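Local coordinates for protein transcriptional regulator, LacI family (Lactobacillus brevis, PDB 3JY6) that probably binds cis-regulatory DNA as a LacI-family transcription factor, the construct here being its periplasmic-binding-protein-like regulatory part, at residues 75-78 with 79-83; 133-136 with 137-141. All coordinates share one frame; numbering follows the deposited sequence.

Contact 1 of 2, residues 75-78 with 79-83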
loop_
_atom_site.group_PDB
_atom_site.type_symbol
_atom_site.label_atom_id
_atom_site.label_comp_id
_atom_site.label_asym_id
_atom_site.label_seq_id
_atom_site.Cartn_x
_atom_site.Cartn_y
_atom_site.Cartn_z
ATOM N N PRO A 75 -4.557 -16.569 -20.678
ATOM C CA PRO A 75 -4.209 -16.190 -22.047
ATOM C C PRO A 75 -5.393 -16.120 -23.018
ATOM O O PRO A 75 -5.383 -15.278 -23.915
ATOM C CB PRO A 75 -3.180 -17.240 -22.438
ATOM C CG PRO A 75 -2.497 -17.515 -21.118
ATOM C CD PRO A 75 -3.668 -17.638 -20.191
ATOM N N GLN A 76 -6.403 -16.978 -22.846
ATOM C CA GLN A 76 -7.572 -16.957 -23.733
ATOM C C GLN A 76 -8.243 -15.583 -23.669
ATOM O O GLN A 76 -8.692 -15.049 -24.683
ATOM C CB GLN A 76 -8.597 -18.040 -23.343
ATOM C CG GLN A 76 -9.614 -18.338 -24.452
ATOM C CD GLN A 76 -10.879 -19.034 -23.958
ATOM O OE1 GLN A 76 -10.859 -19.770 -22.969
ATOM N NE2 GLN A 76 -11.981 -18.811 -24.656
ATOM N N THR A 77 -8.298 -15.005 -22.474
ATOM C CA THR A 77 -8.899 -13.684 -22.280
ATOM C C THR A 77 -8.037 -12.570 -22.899
ATOM O O THR A 77 -8.543 -11.661 -23.571
ATOM C CB THR A 77 -9.069 -13.354 -20.766
ATOM O OG1 THR A 77 -9.930 -14.317 -20.152
ATOM C CG2 THR A 77 -9.675 -11.960 -20.590
ATOM N N VAL A 78 -6.733 -12.644 -22.653
ATOM C CA VAL A 78 -5.816 -11.640 -23.160
ATOM C C VAL A 78 -5.671 -11.694 -24.680
ATOM O O VAL A 78 -5.385 -10.678 -25.315
ATOM C CB VAL A 78 -4.431 -11.786 -22.505
ATOM C CG1 VAL A 78 -3.453 -10.814 -23.126
ATOM C CG2 VAL A 78 -4.551 -11.534 -21.005
ATOM N N GLN A 79 -5.881 -12.879 -25.254
ATOM C CA GLN A 79 -5.787 -13.047 -26.696
ATOM C C GLN A 79 -7.056 -12.479 -27.329
ATOM O O GLN A 79 -6.989 -11.668 -28.242
ATOM C CB GLN A 79 -5.657 -14.532 -27.055
ATOM C CG GLN A 79 -5.710 -14.834 -28.547
ATOM C CD GLN A 79 -4.514 -14.284 -29.294
ATOM O OE1 GLN A 79 -3.377 -14.353 -28.814
ATOM N NE2 GLN A 79 -4.757 -13.752 -30.487
ATOM N N GLU A 80 -8.207 -12.901 -26.821
ATOM C CA GLU A 80 -9.495 -12.467 -27.343
ATOM C C GLU A 80 -9.719 -10.961 -27.280
ATOM O O GLU A 80 -10.462 -10.411 -28.096
ATOM C CB GLU A 80 -10.627 -13.215 -26.619
ATOM C CG GLU A 80 -11.291 -14.294 -27.482
ATOM C CD GLU A 80 -11.824 -15.495 -26.690
ATOM O OE1 GLU A 80 -12.407 -15.299 -25.600
ATOM O OE2 GLU A 80 -11.673 -16.646 -27.175
ATOM N N ILE A 81 -9.069 -10.289 -26.330
ATOM C CA ILE A 81 -9.214 -8.840 -26.183
ATOM C C ILE A 81 -8.125 -8.004 -26.865
ATOM O O ILE A 81 -8.435 -7.072 -27.600
ATOM C CB ILE A 81 -9.268 -8.431 -24.690
ATOM C CG1 ILE A 81 -10.540 -8.987 -24.049
ATOM C CG2 ILE A 81 -9.233 -6.909 -24.556
ATOM C CD1 ILE A 81 -10.636 -8.753 -22.540
ATOM N N LEU A 82 -6.856 -8.335 -26.636
ATOM C CA LEU A 82 -5.757 -7.569 -27.223
ATOM C C LEU A 82 -5.207 -8.106 -28.557
ATOM O O LEU A 82 -4.546 -7.375 -29.305
ATOM C CB LEU A 82 -4.630 -7.443 -26.198
ATOM C CG LEU A 82 -5.079 -6.902 -24.831
ATOM C CD1 LEU A 82 -3.893 -6.800 -23.887
ATOM C CD2 LEU A 82 -5.709 -5.529 -25.009
ATOM N N HIS A 83 -5.461 -9.380 -28.835
ATOM C CA HIS A 83 -5.017 -10.008 -30.076
ATOM C C HIS A 83 -3.530 -9.874 -30.358
ATOM O O HIS A 83 -3.115 -9.709 -31.508
ATOM C CB HIS A 83 -5.806 -9.437 -31.247
ATOM C CG HIS A 83 -7.283 -9.503 -31.053
ATOM N ND1 HIS A 83 -7.981 -10.691 -31.056
ATOM C CD2 HIS A 83 -8.196 -8.530 -30.824
ATOM C CE1 HIS A 83 -9.262 -10.448 -30.839
ATOM N NE2 HIS A 83 -9.419 -9.145 -30.693
#
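Gln76 and Glu80, one helical turn apart, send their side chains out alongside each other in the same direction. Gln76 carries CG anti to the backbone nitrogen (chi1 -163°) and stays extended beyond it, which brings NE2 to 3.3 Å from Glu80 OE2; the bond is nearly straight at that hydrogen but weak for its length. Amide and carboxylate stand almost perpendicular, so the two flat groups do not stack. Between the same two residues the main chain supplies the firmer link, Glu80 N giving its hydrogen to Gln76 O at 3.1 Å.

The same i to i+4 pattern satisfies the neighbouring carbonyls: Pro75 O takes Gln79 N at 2.8 Å, Thr77 O takes Ile81 N at 3.1 Å, and Val78 O takes Leu82 N. Gln79 O in turn accepts from His83 N at 2.8 Å, where the chain turns to positive phi and leaves the helix.

Helix 75-82 is the crossover of a beta-alpha-beta unit between the parallel strands 66-70 and 88-91, and its apolar side faces the sheet. Val78 CG1 lies 4.1 Å from Leu82 CD1, and the two side chains also reach Leu69 and Leu67 of strand 66-70. Next round the helix, Thr77 CG2 packs 3.9 Å from Ile81 CD1 with the side chains running the same way; these two turn to helix 49-60, Thr77 against Lys53 and Ile81 against Leu56 and Arg57. Gln79 directs its amide on along the chain, OE1 accepting from Gln84 NE2.

Contact 2 of 2, residues 133-136 with 137-141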
loop_
_atom_site.group_PDB
_atom_site.type_symbol
_atom_site.label_atom_id
_atom_site.label_comp_id
_atom_site.label_asym_id
_atom_site.label_seq_id
_atom_site.Cartn_x
_atom_site.Cartn_y
_atom_site.Cartn_z
ATOM N N LEU A 133 -7.274 -22.152 -1.258
ATOM C CA LEU A 133 -6.271 -22.860 -2.054
ATOM C C LEU A 133 -6.622 -23.136 -3.519
ATOM O O LEU A 133 -5.788 -22.916 -4.400
ATOM C CB LEU A 133 -5.899 -24.180 -1.363
ATOM C CG LEU A 133 -5.038 -24.074 -0.100
ATOM C CD1 LEU A 133 -5.153 -25.347 0.727
ATOM C CD2 LEU A 133 -3.588 -23.818 -0.492
ATOM N N GLU A 134 -7.833 -23.620 -3.793
ATOM C CA GLU A 134 -8.211 -23.908 -5.177
ATOM C C GLU A 134 -8.116 -22.669 -6.065
ATOM O O GLU A 134 -7.713 -22.757 -7.223
ATOM C CB GLU A 134 -9.631 -24.484 -5.255
ATOM C CG GLU A 134 -10.069 -24.814 -6.678
ATOM C CD GLU A 134 -11.328 -25.670 -6.736
ATOM O OE1 GLU A 134 -11.216 -26.913 -6.656
ATOM O OE2 GLU A 134 -12.435 -25.097 -6.860
ATOM N N LEU A 135 -8.473 -21.516 -5.509
ATOM C CA LEU A 135 -8.448 -20.250 -6.236
ATOM C C LEU A 135 -7.111 -19.770 -6.788
ATOM O O LEU A 135 -7.088 -18.836 -7.585
ATOM C CB LEU A 135 -9.041 -19.136 -5.366
ATOM C CG LEU A 135 -10.538 -18.842 -5.519
ATOM C CD1 LEU A 135 -11.369 -20.047 -5.100
ATOM C CD2 LEU A 135 -10.903 -17.632 -4.676
ATOM N N SER A 136 -6.000 -20.384 -6.391
ATOM C CA SER A 136 -4.697 -19.937 -6.886
ATOM C C SER A 136 -3.594 -21.002 -6.850
ATOM O O SER A 136 -3.422 -21.700 -5.850
ATOM C CB SER A 136 -4.261 -18.701 -6.090
ATOM O OG SER A 136 -2.951 -18.290 -6.438
ATOM N N ARG A 137 -2.842 -21.104 -7.944
ATOM C CA ARG A 137 -1.755 -22.080 -8.051
ATOM C C ARG A 137 -0.518 -21.717 -7.232
ATOM O O ARG A 137 0.259 -22.596 -6.868
ATOM C CB ARG A 137 -1.342 -22.267 -9.512
ATOM C CG ARG A 137 -2.451 -22.798 -10.406
ATOM C CD ARG A 137 -2.813 -24.238 -10.063
ATOM N NE ARG A 137 -3.886 -24.753 -10.913
ATOM C CZ ARG A 137 -5.183 -24.651 -10.637
ATOM N NH1 ARG A 137 -5.587 -24.052 -9.521
ATOM N NH2 ARG A 137 -6.078 -25.146 -11.483
ATOM N N THR A 138 -0.323 -20.430 -6.960
ATOM C CA THR A 138 0.828 -20.008 -6.174
ATOM C C THR A 138 0.580 -20.364 -4.717
ATOM O O THR A 138 1.491 -20.801 -4.014
ATOM C CB THR A 138 1.070 -18.502 -6.281
ATOM O OG1 THR A 138 -0.118 -17.808 -5.895
ATOM C CG2 THR A 138 1.471 -18.124 -7.707
ATOM N N ARG A 139 -0.652 -20.170 -4.258
ATOM C CA ARG A 139 -0.987 -20.518 -2.885
ATOM C C ARG A 139 -0.783 -22.028 -2.772
ATOM O O ARG A 139 -0.083 -22.519 -1.882
ATOM C CB ARG A 139 -2.451 -20.175 -2.570
ATOM C CG ARG A 139 -2.827 -18.726 -2.822
ATOM C CD ARG A 139 -4.328 -18.510 -2.673
ATOM N NE ARG A 139 -4.722 -17.175 -3.117
ATOM C CZ ARG A 139 -5.978 -16.771 -3.282
ATOM N NH1 ARG A 139 -6.994 -17.593 -3.040
ATOM N NH2 ARG A 139 -6.218 -15.536 -3.700
ATOM N N GLN A 140 -1.398 -22.754 -3.697
ATOM C CA GLN A 140 -1.302 -24.201 -3.722
ATOM C C GLN A 140 0.128 -24.703 -3.679
ATOM O O GLN A 140 0.409 -25.725 -3.060
ATOM C CB GLN A 140 -2.002 -24.753 -4.962
ATOM C CG GLN A 140 -3.507 -24.768 -4.833
ATOM C CD GLN A 140 -4.188 -25.245 -6.090
ATOM O OE1 GLN A 140 -3.847 -26.297 -6.634
ATOM N NE2 GLN A 140 -5.164 -24.479 -6.557
ATOM N N GLU A 141 1.032 -23.994 -4.342
ATOM C CA GLU A 141 2.433 -24.391 -4.358
ATOM C C GLU A 141 3.114 -24.146 -3.014
ATOM O O GLU A 141 3.925 -24.948 -2.568
ATOM C CB GLU A 141 3.181 -23.634 -5.455
ATOM C CG GLU A 141 3.002 -24.191 -6.868
ATOM C CD GLU A 141 3.635 -25.565 -7.041
ATOM O OE1 GLU A 141 2.902 -26.575 -6.993
ATOM O OE2 GLU A 141 4.875 -25.639 -7.216
#
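Gln140 reaches back from the first turn of its helix to the turn that precedes it, its extended chain delivering NE2 to Leu133 O at 2.7 Å. The donor is tilted from the carbonyl plane, and Ser136 N reaches the same oxygen from the opposite face, closing a type I turn. Cut back to an alanine here, the side chain loses NE2, and Leu133 O would probably forfeit its bond from the helix while keeping the one from Ser136 N. Near this amide, the bent chain of Arg137 brings NH1 to Glu134 O, which lies at the edge of the guanidinium; at 3.4 Å the bond is weak.

Arg139 runs alongside Ser136, extended from CG to NE, with Ser136 CB over one guanidinium face, 3.4 Å from NE. Its terminal nitrogens bind outside the turn, NH1 to Glu132 O and NH2 in a salt bridge with Glu160. Ser136 turns OG away from its own N (chi1 175°), and OG accepts from Thr138 OG1 at 2.9 Å and, weakly, from Thr138 N at 3.4 Å. Gln140 N bonds Ser136 O at 3.1 Å. Ser136 is thus the N-cap of helix 137-147, in the loop leading from strand 125-131.

Contact 1 and contact 2 follow one another along the chain and do not touch: their centres are 23 Å apart and their nearest atoms about 11 Å. Each belongs to a helix that follows a strand of a different parallel sheet of the two-lobed periplasmic-binding-protein fold. Contact 1 is the crossover helix 75-82 and its exit, its centre about 23 Å from the centre of the chain. Contact 2 follows strand 125-131 of the four-stranded sheet, its centre about 11 Å from that point, probably near the cleft where relatives in this family bind effectors between the lobes. Contact 1 thus runs through a helix to its C-terminal end, whereas contact 2 is a helix beginning.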